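PDB 2GU1: peptidoglycan DD-endopeptidase ShyB from Vibrio cholerae, which cleaves the peptide cross-links between neighbouring peptidoglycan strands as a zinc-dependent DD-endopeptidase, probably letting new glycan be inserted as the cell wall expands. Local coordinates for residues D41-D46 with R277-D282; Q130-K135 with K168-K173; R66-Y69 with E75-I78. All blocks are in the same frame, centred on the assembly; numbering follows the deposited sequence.

Contact 1: residues D41-D46 with R277-D282; sequences DHLQLD and RYLHLD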
ATOM      1  N   ASP A  41      -6.273  -9.481   8.403  1.00 23.56           N
ATOM      2  CA  ASP A  41      -6.536  -8.092   8.759  1.00 24.60           C
ATOM      3  C   ASP A  41      -5.405  -7.099   8.528  1.00 25.52           C
ATOM      4  O   ASP A  41      -5.549  -5.913   8.836  1.00 24.82           O
ATOM      5  CB  ASP A  41      -6.972  -8.034  10.216  1.00 25.49           C
ATOM      6  CG  ASP A  41      -8.234  -8.824  10.458  1.00 27.40           C
ATOM      7  OD1 ASP A  41      -9.252  -8.497   9.811  1.00 31.24           O
ATOM      8  OD2 ASP A  41      -8.214  -9.772  11.268  1.00 24.72           O
ATOM      9  N   HIS A  42      -4.297  -7.563   7.963  1.00 24.20           N
ATOM     10  CA  HIS A  42      -3.158  -6.684   7.741  1.00 26.31           C
ATOM     11  C   HIS A  42      -2.567  -6.833   6.350  1.00 25.21           C
ATOM     12  O   HIS A  42      -2.136  -5.847   5.742  1.00 26.73           O
ATOM     13  CB  HIS A  42      -2.106  -6.986   8.805  1.00 26.48           C
ATOM     14  CG  HIS A  42      -2.661  -7.000  10.192  1.00 28.24           C
ATOM     15  ND1 HIS A  42      -2.963  -5.846  10.884  1.00 28.13           N
ATOM     16  CD2 HIS A  42      -3.043  -8.027  10.988  1.00 28.81           C
ATOM     17  CE1 HIS A  42      -3.507  -6.160  12.044  1.00 30.04           C
ATOM     18  NE2 HIS A  42      -3.567  -7.478  12.132  1.00 29.69           N
ATOM     19  N   LEU A  43      -2.560  -8.074   5.862  1.00 23.84           N
ATOM     20  CA  LEU A  43      -2.036  -8.437   4.545  1.00 24.62           C
ATOM     21  C   LEU A  43      -0.643  -7.855   4.303  1.00 25.00           C
ATOM     22  O   LEU A  43      -0.373  -7.266   3.256  1.00 26.22           O
ATOM     23  CB  LEU A  43      -3.007  -7.991   3.441  1.00 24.07           C
ATOM     24  CG  LEU A  43      -4.414  -8.612   3.486  1.00 23.12           C
ATOM     25  CD1 LEU A  43      -5.293  -7.950   2.453  1.00 21.33           C
ATOM     26  CD2 LEU A  43      -4.340 -10.117   3.236  1.00 25.13           C
ATOM     27  N   GLN A  44       0.230  -8.023   5.294  1.00 23.67           N
ATOM     28  CA  GLN A  44       1.605  -7.533   5.213  1.00 23.60           C
ATOM     29  C   GLN A  44       2.506  -8.570   4.520  1.00 22.51           C
ATOM     30  O   GLN A  44       3.370  -8.234   3.716  1.00 20.47           O
ATOM     31  CB  GLN A  44       2.158  -7.297   6.620  1.00 28.16           C
ATOM     32  CG  GLN A  44       1.288  -6.444   7.535  1.00 33.22           C
ATOM     33  CD  GLN A  44       1.583  -4.971   7.409  1.00 37.84           C
ATOM     34  OE1 GLN A  44       1.498  -4.397   6.326  1.00 40.11           O
ATOM     35  NE2 GLN A  44       1.933  -4.343   8.529  1.00 40.74           N
ATOM     36  N   LEU A  45       2.296  -9.835   4.847  1.00 21.33           N
ATOM     37  CA  LEU A  45       3.125 -10.908   4.306  1.00 22.14           C
ATOM     38  C   LEU A  45       3.012 -11.171   2.807  1.00 22.81           C
ATOM     39  O   LEU A  45       3.919 -11.750   2.211  1.00 23.03           O
ATOM     40  CB  LEU A  45       2.869 -12.186   5.110  1.00 18.08           C
ATOM     41  CG  LEU A  45       3.324 -12.017   6.572  1.00 23.45           C
ATOM     42  CD1 LEU A  45       2.775 -13.149   7.432  1.00 19.10           C
ATOM     43  CD2 LEU A  45       4.864 -11.961   6.634  1.00 21.76           C
ATOM     44  N   ASP A  46       1.920 -10.736   2.186  1.00 22.65           N
ATOM     45  CA  ASP A  46       1.758 -10.942   0.749  1.00 26.57           C
ATOM     46  C   ASP A  46       2.671 -10.015  -0.056  1.00 27.29           C
ATOM     47  O   ASP A  46       2.963 -10.275  -1.225  1.00 31.46           O
ATOM     48  CB  ASP A  46       0.313 -10.686   0.327  1.00 28.56           C
ATOM     49  CG  ASP A  46      -0.522 -11.942   0.308  1.00 28.92           C
ATOM     50  OD1 ASP A  46      -1.684 -11.857  -0.118  1.00 30.74           O
ATOM     51  OD2 ASP A  46      -0.026 -13.013   0.713  1.00 30.15           O
ATOM     52  N   ARG A 277      -7.959  -1.262  -1.000  1.00 16.63           N
ATOM     53  CA  ARG A 277      -7.996  -2.721  -1.095  1.00 19.87           C
ATOM     54  C   ARG A 277      -9.438  -3.196  -1.179  1.00 19.03           C
ATOM     55  O   ARG A 277     -10.327  -2.607  -0.547  1.00 18.20           O
ATOM     56  CB  ARG A 277      -7.371  -3.368   0.140  1.00 20.50           C
ATOM     57  CG  ARG A 277      -5.916  -3.072   0.350  1.00 23.71           C
ATOM     58  CD  ARG A 277      -5.495  -3.741   1.641  1.00 29.11           C
ATOM     59  NE  ARG A 277      -4.054  -3.758   1.810  1.00 29.22           N
ATOM     60  CZ  ARG A 277      -3.457  -4.004   2.966  1.00 29.42           C
ATOM     61  NH1 ARG A 277      -4.190  -4.245   4.046  1.00 28.98           N
ATOM     62  NH2 ARG A 277      -2.131  -4.024   3.042  1.00 27.53           N
ATOM     63  N   TYR A 278      -9.654  -4.277  -1.926  1.00 17.95           N
ATOM     64  CA  TYR A 278     -10.990  -4.846  -2.117  1.00 19.84           C
ATOM     65  C   TYR A 278     -10.865  -6.363  -1.880  1.00 20.20           C
ATOM     66  O   TYR A 278     -10.214  -7.062  -2.653  1.00 21.80           O
ATOM     67  CB  TYR A 278     -11.461  -4.559  -3.555  1.00 19.25           C
ATOM     68  CG  TYR A 278     -11.320  -3.102  -3.982  1.00 20.74           C
ATOM     69  CD1 TYR A 278     -12.418  -2.238  -3.982  1.00 18.81           C
ATOM     70  CD2 TYR A 278     -10.078  -2.579  -4.339  1.00 17.90           C
ATOM     71  CE1 TYR A 278     -12.275  -0.891  -4.317  1.00 20.25           C
ATOM     72  CE2 TYR A 278      -9.924  -1.233  -4.674  1.00 19.35           C
ATOM     73  CZ  TYR A 278     -11.022  -0.394  -4.656  1.00 19.30           C
ATOM     74  OH  TYR A 278     -10.850   0.948  -4.926  1.00 17.66           O
ATOM     75  N   LEU A 279     -11.496  -6.867  -0.821  1.00 19.12           N
ATOM     76  CA  LEU A 279     -11.403  -8.285  -0.476  1.00 18.83           C
ATOM     77  C   LEU A 279     -12.659  -9.134  -0.641  1.00 19.10           C
ATOM     78  O   LEU A 279     -13.771  -8.618  -0.785  1.00 17.77           O
ATOM     79  CB  LEU A 279     -10.921  -8.438   0.965  1.00 17.42           C
ATOM     80  CG  LEU A 279      -9.475  -8.109   1.327  1.00 20.46           C
ATOM     81  CD1 LEU A 279      -9.130  -6.687   0.930  1.00 18.87           C
ATOM     82  CD2 LEU A 279      -9.298  -8.318   2.843  1.00 18.05           C
ATOM     83  N   HIS A 280     -12.441 -10.448  -0.610  1.00 17.96           N
ATOM     84  CA  HIS A 280     -13.494 -11.453  -0.724  1.00 20.19           C
ATOM     85  C   HIS A 280     -14.240 -11.428  -2.054  1.00 20.29           C
ATOM     86  O   HIS A 280     -15.352 -11.944  -2.163  1.00 23.46           O
ATOM     87  CB  HIS A 280     -14.483 -11.284   0.430  1.00 19.07           C
ATOM     88  CG  HIS A 280     -13.831 -11.254   1.778  1.00 21.21           C
ATOM     89  ND1 HIS A 280     -13.092 -12.308   2.271  1.00 25.08           N
ATOM     90  CD2 HIS A 280     -13.796 -10.294   2.732  1.00 23.60           C
ATOM     91  CE1 HIS A 280     -12.630 -12.001   3.470  1.00 21.61           C
ATOM     92  NE2 HIS A 280     -13.044 -10.783   3.775  1.00 24.02           N
ATOM     93  N   LEU A 281     -13.618 -10.848  -3.067  1.00 21.59           N
ATOM     94  CA  LEU A 281     -14.236 -10.749  -4.378  1.00 20.46           C
ATOM     95  C   LEU A 281     -14.583 -12.101  -5.002  1.00 22.67           C
ATOM     96  O   LEU A 281     -13.853 -13.084  -4.847  1.00 23.16           O
ATOM     97  CB  LEU A 281     -13.306  -9.973  -5.314  1.00 21.57           C
ATOM     98  CG  LEU A 281     -12.900  -8.563  -4.861  1.00 20.39           C
ATOM     99  CD1 LEU A 281     -11.825  -8.022  -5.779  1.00 23.02           C
ATOM    100  CD2 LEU A 281     -14.130  -7.638  -4.870  1.00 19.69           C
ATOM    101  N   ASP A 282     -15.707 -12.153  -5.706  1.00 22.79           N
ATOM    102  CA  ASP A 282     -16.106 -13.385  -6.368  1.00 27.20           C
ATOM    103  C   ASP A 282     -15.304 -13.488  -7.666  1.00 26.52           C
ATOM    104  O   ASP A 282     -14.910 -14.576  -8.084  1.00 28.20           O
ATOM    105  CB  ASP A 282     -17.598 -13.372  -6.719  1.00 27.37           C
ATOM    106  CG  ASP A 282     -18.041 -14.665  -7.378  1.00 28.45           C
ATOM    107  OD1 ASP A 282     -17.984 -15.712  -6.709  1.00 28.19           O
ATOM    108  OD2 ASP A 282     -18.425 -14.647  -8.566  1.00 32.06           O
TER
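Leu43 and the main-chain oxygen of His42 meet Arg277 and Leu279 where two domains touch: the loop after helix 29-38 of the LysM-like domain lies against strand 274-281 of the M23 (lysostaphin-type) peptidase domain. Leucine suits this buried seam because its CB can lie on an arginine's flat face while its branched end reaches another leucine. From CB outward, Leu43 first lies over one face of the Arg277 guanidinium, displaced toward its rim, with CB 4.0 Å from CZ. CG sits beside the backbone N (chi1 -61°), and this carries the branches past the arginine, the two side chains sliding by each other in opposite directions. Further out, Leu43 CD1 and Leu279 CD2 meet tip to tip at 4.0 Å, while the same CD1 remains 4.2 Å from Arg277 NH1. Tyr265 and His259 also pack on Leu43 from neighbouring strands of the peptidase domain.

Leu279 places this seam close to the active site. Its side chain lies about 4 Å from that of His313, a catalytic zinc ligand, and about 7 Å from the zinc ion, while its backbone is hydrogen-bonded to that of His313. Leu279 is thus a neighbour of a zinc ligand and not a ligand itself.

Arginine suits position 277 because an extended chain from CG to NE spans from the strand to the loop and ends in several N-H groups. Its strongest polar partner is Glu315, which forms a salt bridge with NH1 and probably helps keep the buried charge stable. Two N-H groups also reach His42 O: weakly from NH2 at 3.3 Å, and from NH1 at 3.1 Å, a bent bond (N-H...O 138°) whose donor stands above the carbonyl plane, 63° out of it.

Contact 2: residues Q130-K135 with K168-K173; sequences QVMKDK and KAISFK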
ATOM      1  N   GLN A 130       3.528  11.690 -13.606  1.00 35.20           N
ATOM      2  CA  GLN A 130       2.108  11.470 -13.331  1.00 36.10           C
ATOM      3  C   GLN A 130       1.479  12.743 -12.771  1.00 33.85           C
ATOM      4  O   GLN A 130       0.482  13.233 -13.289  1.00 33.31           O
ATOM      5  CB  GLN A 130       1.938  10.332 -12.321  1.00 38.88           C
ATOM      6  CG  GLN A 130       0.522  10.176 -11.782  1.00 44.75           C
ATOM      7  CD  GLN A 130       0.480   9.403 -10.465  1.00 49.83           C
ATOM      8  OE1 GLN A 130       1.097   9.807  -9.469  1.00 52.00           O
ATOM      9  NE2 GLN A 130      -0.251   8.291 -10.451  1.00 50.26           N
ATOM     10  N   VAL A 131       2.078  13.277 -11.711  1.00 32.53           N
ATOM     11  CA  VAL A 131       1.586  14.491 -11.069  1.00 30.52           C
ATOM     12  C   VAL A 131       1.532  15.696 -12.005  1.00 30.97           C
ATOM     13  O   VAL A 131       0.546  16.432 -12.018  1.00 30.26           O
ATOM     14  CB  VAL A 131       2.467  14.867  -9.846  1.00 28.93           C
ATOM     15  CG1 VAL A 131       2.136  16.274  -9.362  1.00 29.16           C
ATOM     16  CG2 VAL A 131       2.257  13.854  -8.728  1.00 28.19           C
ATOM     17  N   MET A 132       2.586  15.894 -12.787  1.00 32.27           N
ATOM     18  CA  MET A 132       2.668  17.047 -13.683  1.00 34.76           C
ATOM     19  C   MET A 132       2.104  16.877 -15.098  1.00 37.40           C
ATOM     20  O   MET A 132       2.193  17.805 -15.904  1.00 37.26           O
ATOM     21  CB  MET A 132       4.130  17.493 -13.805  1.00 35.10           C
ATOM     22  CG  MET A 132       4.837  17.759 -12.479  1.00 36.25           C
ATOM     23  SD  MET A 132       4.029  19.045 -11.529  1.00 38.09           S
ATOM     24  CE  MET A 132       4.656  20.483 -12.308  1.00 37.03           C
ATOM     25  N   LYS A 133       1.515  15.726 -15.403  1.00 39.51           N
ATOM     26  CA  LYS A 133       1.014  15.481 -16.760  1.00 42.82           C
ATOM     27  C   LYS A 133       0.117  16.548 -17.398  1.00 43.67           C
ATOM     28  O   LYS A 133       0.219  16.798 -18.596  1.00 44.54           O
ATOM     29  CB  LYS A 133       0.313  14.120 -16.832  1.00 43.97           C
ATOM     30  CG  LYS A 133      -1.027  14.044 -16.141  1.00 45.30           C
ATOM     31  CD  LYS A 133      -1.749  12.772 -16.559  1.00 48.74           C
ATOM     32  CE  LYS A 133      -3.119  12.664 -15.917  1.00 49.51           C
ATOM     33  NZ  LYS A 133      -3.018  12.487 -14.447  1.00 51.99           N
ATOM     34  N   ASP A 134      -0.752  17.180 -16.619  1.00 45.27           N
ATOM     35  CA  ASP A 134      -1.636  18.202 -17.172  1.00 46.91           C
ATOM     36  C   ASP A 134      -0.989  19.581 -17.257  1.00 47.33           C
ATOM     37  O   ASP A 134      -1.389  20.416 -18.070  1.00 47.32           O
ATOM     38  CB  ASP A 134      -2.924  18.292 -16.352  1.00 48.42           C
ATOM     39  CG  ASP A 134      -3.696  16.991 -16.342  1.00 49.24           C
ATOM     40  OD1 ASP A 134      -3.922  16.433 -17.435  1.00 49.23           O
ATOM     41  OD2 ASP A 134      -4.077  16.527 -15.247  1.00 49.58           O
ATOM     42  N   LYS A 135       0.013  19.819 -16.419  1.00 47.05           N
ATOM     43  CA  LYS A 135       0.692  21.107 -16.412  1.00 46.65           C
ATOM     44  C   LYS A 135       1.896  21.105 -17.351  1.00 46.55           C
ATOM     45  O   LYS A 135       2.350  22.166 -17.780  1.00 46.82           O
ATOM     46  CB  LYS A 135       1.140  21.456 -14.987  1.00 47.34           C
ATOM     47  CG  LYS A 135       0.013  21.437 -13.952  1.00 48.62           C
ATOM     48  CD  LYS A 135      -0.980  22.582 -14.143  1.00 49.64           C
ATOM     49  CE  LYS A 135      -0.617  23.799 -13.299  1.00 49.19           C
ATOM     50  NZ  LYS A 135       0.752  24.306 -13.576  1.00 50.63           N
ATOM     51  N   LYS A 168       8.206  15.915  -1.840  1.00 20.64           N
ATOM     52  CA  LYS A 168       7.395  16.953  -1.221  1.00 22.50           C
ATOM     53  C   LYS A 168       7.105  18.134  -2.137  1.00 20.83           C
ATOM     54  O   LYS A 168       6.071  18.790  -2.002  1.00 21.36           O
ATOM     55  CB  LYS A 168       8.076  17.462   0.063  1.00 26.28           C
ATOM     56  CG  LYS A 168       8.442  16.349   1.049  1.00 33.47           C
ATOM     57  CD  LYS A 168       7.347  15.271   1.131  1.00 38.36           C
ATOM     58  CE  LYS A 168       6.584  15.290   2.458  1.00 43.24           C
ATOM     59  NZ  LYS A 168       5.880  16.576   2.728  1.00 44.56           N
ATOM     60  N   ALA A 169       8.010  18.401  -3.067  1.00 19.27           N
ATOM     61  CA  ALA A 169       7.834  19.513  -3.983  1.00 20.93           C
ATOM     62  C   ALA A 169       8.469  19.225  -5.339  1.00 22.66           C
ATOM     63  O   ALA A 169       9.487  18.537  -5.436  1.00 20.67           O
ATOM     64  CB  ALA A 169       8.437  20.785  -3.382  1.00 21.70           C
ATOM     65  N   ILE A 170       7.857  19.780  -6.377  1.00 22.22           N
ATOM     66  CA  ILE A 170       8.311  19.594  -7.746  1.00 25.93           C
ATOM     67  C   ILE A 170       8.255  20.956  -8.427  1.00 27.70           C
ATOM     68  O   ILE A 170       7.216  21.612  -8.411  1.00 29.24           O
ATOM     69  CB  ILE A 170       7.368  18.620  -8.501  1.00 23.69           C
ATOM     70  CG1 ILE A 170       7.390  17.244  -7.825  1.00 23.45           C
ATOM     71  CG2 ILE A 170       7.763  18.522  -9.963  1.00 21.75           C
ATOM     72  CD1 ILE A 170       6.396  16.256  -8.406  1.00 22.08           C
ATOM     73  N   SER A 171       9.363  21.397  -9.008  1.00 30.37           N
ATOM     74  CA  SER A 171       9.346  22.685  -9.690  1.00 32.32           C
ATOM     75  C   SER A 171      10.187  22.643 -10.955  1.00 33.58           C
ATOM     76  O   SER A 171      11.304  22.129 -10.954  1.00 32.22           O
ATOM     77  CB  SER A 171       9.863  23.793  -8.768  1.00 35.40           C
ATOM     78  OG  SER A 171      11.275  23.750  -8.676  1.00 39.74           O
ATOM     79  N   PHE A 172       9.632  23.181 -12.035  1.00 33.41           N
ATOM     80  CA  PHE A 172      10.328  23.222 -13.310  1.00 35.25           C
ATOM     81  C   PHE A 172      10.575  24.663 -13.735  1.00 36.96           C
ATOM     82  O   PHE A 172       9.666  25.491 -13.730  1.00 37.04           O
ATOM     83  CB  PHE A 172       9.518  22.511 -14.405  1.00 33.06           C
ATOM     84  CG  PHE A 172       9.559  21.008 -14.326  1.00 32.69           C
ATOM     85  CD1 PHE A 172       8.748  20.315 -13.434  1.00 32.55           C
ATOM     86  CD2 PHE A 172      10.414  20.283 -15.148  1.00 32.82           C
ATOM     87  CE1 PHE A 172       8.786  18.918 -13.367  1.00 32.10           C
ATOM     88  CE2 PHE A 172      10.460  18.886 -15.089  1.00 31.38           C
ATOM     89  CZ  PHE A 172       9.645  18.205 -14.193  1.00 31.25           C
ATOM     90  N   LYS A 173      11.819  24.960 -14.085  1.00 39.71           N
ATOM     91  CA  LYS A 173      12.174  26.292 -14.549  1.00 44.27           C
ATOM     92  C   LYS A 173      12.100  26.178 -16.070  1.00 44.75           C
ATOM     93  O   LYS A 173      13.054  25.756 -16.718  1.00 45.10           O
ATOM     94  CB  LYS A 173      13.597  26.647 -14.109  1.00 47.59           C
ATOM     95  CG  LYS A 173      13.979  26.151 -12.706  1.00 52.58           C
ATOM     96  CD  LYS A 173      12.942  26.492 -11.629  1.00 55.90           C
ATOM     97  CE  LYS A 173      12.792  27.995 -11.413  1.00 58.09           C
ATOM     98  NZ  LYS A 173      12.218  28.697 -12.599  1.00 58.91           N
TER
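A helix laid on a beta sheet brings Val131 and Met132, from the region where helix 122-132 gives way to a loop, against Ile170 and Phe172 of strand 160-173. Met132 does most of the work. Its CG lies beside the backbone N (chi1 -53°), and further bends at chi2 and chi3 fold the chain so that both CG and SD lie against one methyl of Ile170: CG is 3.9 Å from Ile170 CG2, and SD is 4.1 Å from that same methyl. The two side chains slide past each other in opposite directions. An unbranched, flexible methionine is well suited to such a place, since it can bend to follow the shape of a beta-branched neighbour. Met132 CG also approaches Phe172 CE1 obliquely, at 4.2 Å.

The strand belongs to the five-stranded antiparallel sheet of the Csd3-type second domain. Ile170 and Phe172 point toward the helix while Ser171, between them, points away, the usual two-residue repeat of a strand with one apolar side. A classic beta bulge, Lys168 and Ala169 opposite Leu151, interrupts the strand just ahead of Ile170.

Other members of this apolar layer include Phe111, which meets the Phe172 ring edge-to-face, and Phe189 of strand 189-191, which touches both Val131 and Ile170. Ile170 uses its longer branch for the valine, its CD1 lying 4.4 Å from Val131 CG1.

Contact 3: residues R66-Y69 with E75-I78; sequences RLIY and EKAI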
ATOM      1  N   ARG A  66       7.405 -17.497  17.279  1.00 30.06           N
ATOM      2  CA  ARG A  66       7.270 -16.109  16.870  1.00 30.43           C
ATOM      3  C   ARG A  66       7.968 -15.807  15.551  1.00 30.12           C
ATOM      4  O   ARG A  66       9.089 -16.264  15.308  1.00 30.09           O
ATOM      5  CB  ARG A  66       7.827 -15.176  17.939  1.00 31.54           C
ATOM      6  CG  ARG A  66       8.057 -13.772  17.420  1.00 37.70           C
ATOM      7  CD  ARG A  66       8.583 -12.852  18.495  1.00 40.26           C
ATOM      8  NE  ARG A  66       7.542 -12.512  19.455  1.00 43.66           N
ATOM      9  CZ  ARG A  66       7.728 -11.720  20.503  1.00 46.39           C
ATOM     10  NH1 ARG A  66       8.922 -11.188  20.728  1.00 45.88           N
ATOM     11  NH2 ARG A  66       6.716 -11.449  21.319  1.00 48.12           N
ATOM     12  N   LEU A  67       7.289 -15.024  14.715  1.00 27.60           N
ATOM     13  CA  LEU A  67       7.805 -14.601  13.415  1.00 25.19           C
ATOM     14  C   LEU A  67       7.884 -13.078  13.399  1.00 23.94           C
ATOM     15  O   LEU A  67       6.916 -12.401  13.763  1.00 21.53           O
ATOM     16  CB  LEU A  67       6.867 -15.054  12.287  1.00 25.62           C
ATOM     17  CG  LEU A  67       7.059 -14.364  10.930  1.00 26.15           C
ATOM     18  CD1 LEU A  67       8.339 -14.862  10.287  1.00 25.37           C
ATOM     19  CD2 LEU A  67       5.863 -14.646  10.019  1.00 26.18           C
ATOM     20  N   ILE A  68       9.030 -12.541  12.987  1.00 20.58           N
ATOM     21  CA  ILE A  68       9.193 -11.095  12.894  1.00 22.04           C
ATOM     22  C   ILE A  68       9.490 -10.770  11.431  1.00 24.19           C
ATOM     23  O   ILE A  68      10.466 -11.272  10.852  1.00 24.19           O
ATOM     24  CB  ILE A  68      10.362 -10.563  13.767  1.00 22.74           C
ATOM     25  CG1 ILE A  68      10.147 -10.928  15.241  1.00 22.04           C
ATOM     26  CG2 ILE A  68      10.438  -9.043  13.670  1.00 23.88           C
ATOM     27  CD1 ILE A  68      10.436 -12.379  15.546  1.00 25.78           C
ATOM     28  N   TYR A  69       8.625  -9.959  10.831  1.00 21.33           N
ATOM     29  CA  TYR A  69       8.793  -9.551   9.445  1.00 21.39           C
ATOM     30  C   TYR A  69       9.371  -8.139   9.453  1.00 21.20           C
ATOM     31  O   TYR A  69       8.673  -7.161   9.735  1.00 20.57           O
ATOM     32  CB  TYR A  69       7.437  -9.613   8.708  1.00 22.23           C
ATOM     33  CG  TYR A  69       7.379  -8.947   7.340  1.00 25.55           C
ATOM     34  CD1 TYR A  69       8.517  -8.839   6.528  1.00 24.88           C
ATOM     35  CD2 TYR A  69       6.171  -8.442   6.850  1.00 25.68           C
ATOM     36  CE1 TYR A  69       8.448  -8.238   5.256  1.00 25.63           C
ATOM     37  CE2 TYR A  69       6.087  -7.851   5.592  1.00 26.12           C
ATOM     38  CZ  TYR A  69       7.228  -7.749   4.800  1.00 26.73           C
ATOM     39  OH  TYR A  69       7.132  -7.152   3.568  1.00 26.05           O
ATOM     40  N   GLU A  75      10.649  -0.555  10.732  1.00 30.50           N
ATOM     41  CA  GLU A  75       9.298  -1.109  10.745  1.00 30.33           C
ATOM     42  C   GLU A  75       9.287  -2.634  10.712  1.00 29.27           C
ATOM     43  O   GLU A  75       9.969  -3.254   9.894  1.00 26.50           O
ATOM     44  CB  GLU A  75       8.505  -0.573   9.547  1.00 31.33           C
ATOM     45  CG  GLU A  75       8.465   0.944   9.471  1.00 35.58           C
ATOM     46  CD  GLU A  75       7.727   1.469   8.253  1.00 38.70           C
ATOM     47  OE1 GLU A  75       7.544   2.703   8.157  1.00 42.53           O
ATOM     48  OE2 GLU A  75       7.332   0.655   7.390  1.00 41.85           O
ATOM     49  N   LYS A  76       8.497  -3.234  11.598  1.00 28.21           N
ATOM     50  CA  LYS A  76       8.393  -4.682  11.657  1.00 27.56           C
ATOM     51  C   LYS A  76       7.032  -5.158  12.160  1.00 26.26           C
ATOM     52  O   LYS A  76       6.426  -4.533  13.031  1.00 26.18           O
ATOM     53  CB  LYS A  76       9.496  -5.250  12.555  1.00 30.99           C
ATOM     54  CG  LYS A  76       9.477  -4.704  13.971  1.00 32.11           C
ATOM     55  CD  LYS A  76      10.661  -5.212  14.781  1.00 34.76           C
ATOM     56  CE  LYS A  76      10.668  -4.608  16.181  1.00 33.67           C
ATOM     57  NZ  LYS A  76      11.867  -5.028  16.969  1.00 37.07           N
ATOM     58  N   ALA A  77       6.568  -6.268  11.590  1.00 25.16           N
ATOM     59  CA  ALA A  77       5.304  -6.895  11.957  1.00 26.06           C
ATOM     60  C   ALA A  77       5.692  -8.105  12.804  1.00 27.18           C
ATOM     61  O   ALA A  77       6.503  -8.924  12.377  1.00 28.18           O
ATOM     62  CB  ALA A  77       4.557  -7.348  10.705  1.00 25.03           C
ATOM     63  N   ILE A  78       5.121  -8.211  13.998  1.00 27.83           N
ATOM     64  CA  ILE A  78       5.443  -9.304  14.907  1.00 26.44           C
ATOM     65  C   ILE A  78       4.270 -10.268  15.084  1.00 27.51           C
ATOM     66  O   ILE A  78       3.188  -9.870  15.523  1.00 26.72           O
ATOM     67  CB  ILE A  78       5.844  -8.733  16.268  1.00 30.10           C
ATOM     68  CG1 ILE A  78       6.964  -7.709  16.069  1.00 28.25           C
ATOM     69  CG2 ILE A  78       6.264  -9.859  17.209  1.00 29.37           C
ATOM     70  CD1 ILE A  78       7.230  -6.839  17.279  1.00 33.05           C
TER
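One face of the Arg66 guanidinium is covered by Ile78, whose CG2 methyl sits 3.7 Å above the plane and is displaced toward the rim, close to NE. Arg66 leaves the strand with CG turned away from its own N (chi1 164°) and bends at chi3, crossing the isoleucine while NE is hydrogen-bonded to Thr80 OG1. The other flat group, the Tyr69 ring, meets Ala77 CB only obliquely; the CB atoms of Tyr69 and Ala77 are 4.2 Å apart, and the Tyr69 hydroxyl is hydrogen-bonded to Glu52 OE1. A small alanine suits the place beside so bulky a neighbour.

These residues belong to the antiparallel beta hairpin of strands 64-70 and 75-81 in the LysM-like domain. Tyr69 and Ala77 form a hydrogen-bonded pair: Tyr69 N donates to Ala77 O at 2.8 Å, nearly straight and in the carbonyl plane, and Ala77 N returns a bond to Tyr69 O at 2.9 Å. Ile68 and Ile78 make the next, non-hydrogen-bonded pair, with both side chains on the face opposite to Tyr69 and Ala77. On the isoleucine side, Lys76 runs alongside Ile68, its CD 4.0 Å from Ile68 CG2.

The two Tyr69-Ala77 bonds set the register, and a CA-H...O contact from Lys76 CA to Tyr69 O at 3.1 Å adds to them; Lys76 methylenes and the Arg66 face pack on isoleucines, while Arg66 NE-H is spent on Thr80.

In the fold
From the N terminus, the chain first passes 41-46, the loop half of contact 1, and soon closes contact 3, a short hairpin within the LysM-like domain. It then enters the Csd3-type domain, where contact 2 spans 32 intervening residues to join helix 122-132 to its sheet. Contacts 3 and 2 follow in series. Only at 277-282, in the peptidase domain, is contact 1 completed, so its long loop encloses both others. Contacts 1 and 3 touch: Tyr69 packs on Gln44 and Leu45, linking the hairpin to the loop that meets the peptidase domain. Contact 2 stands apart, its centre about 33 Å from that of contact 1.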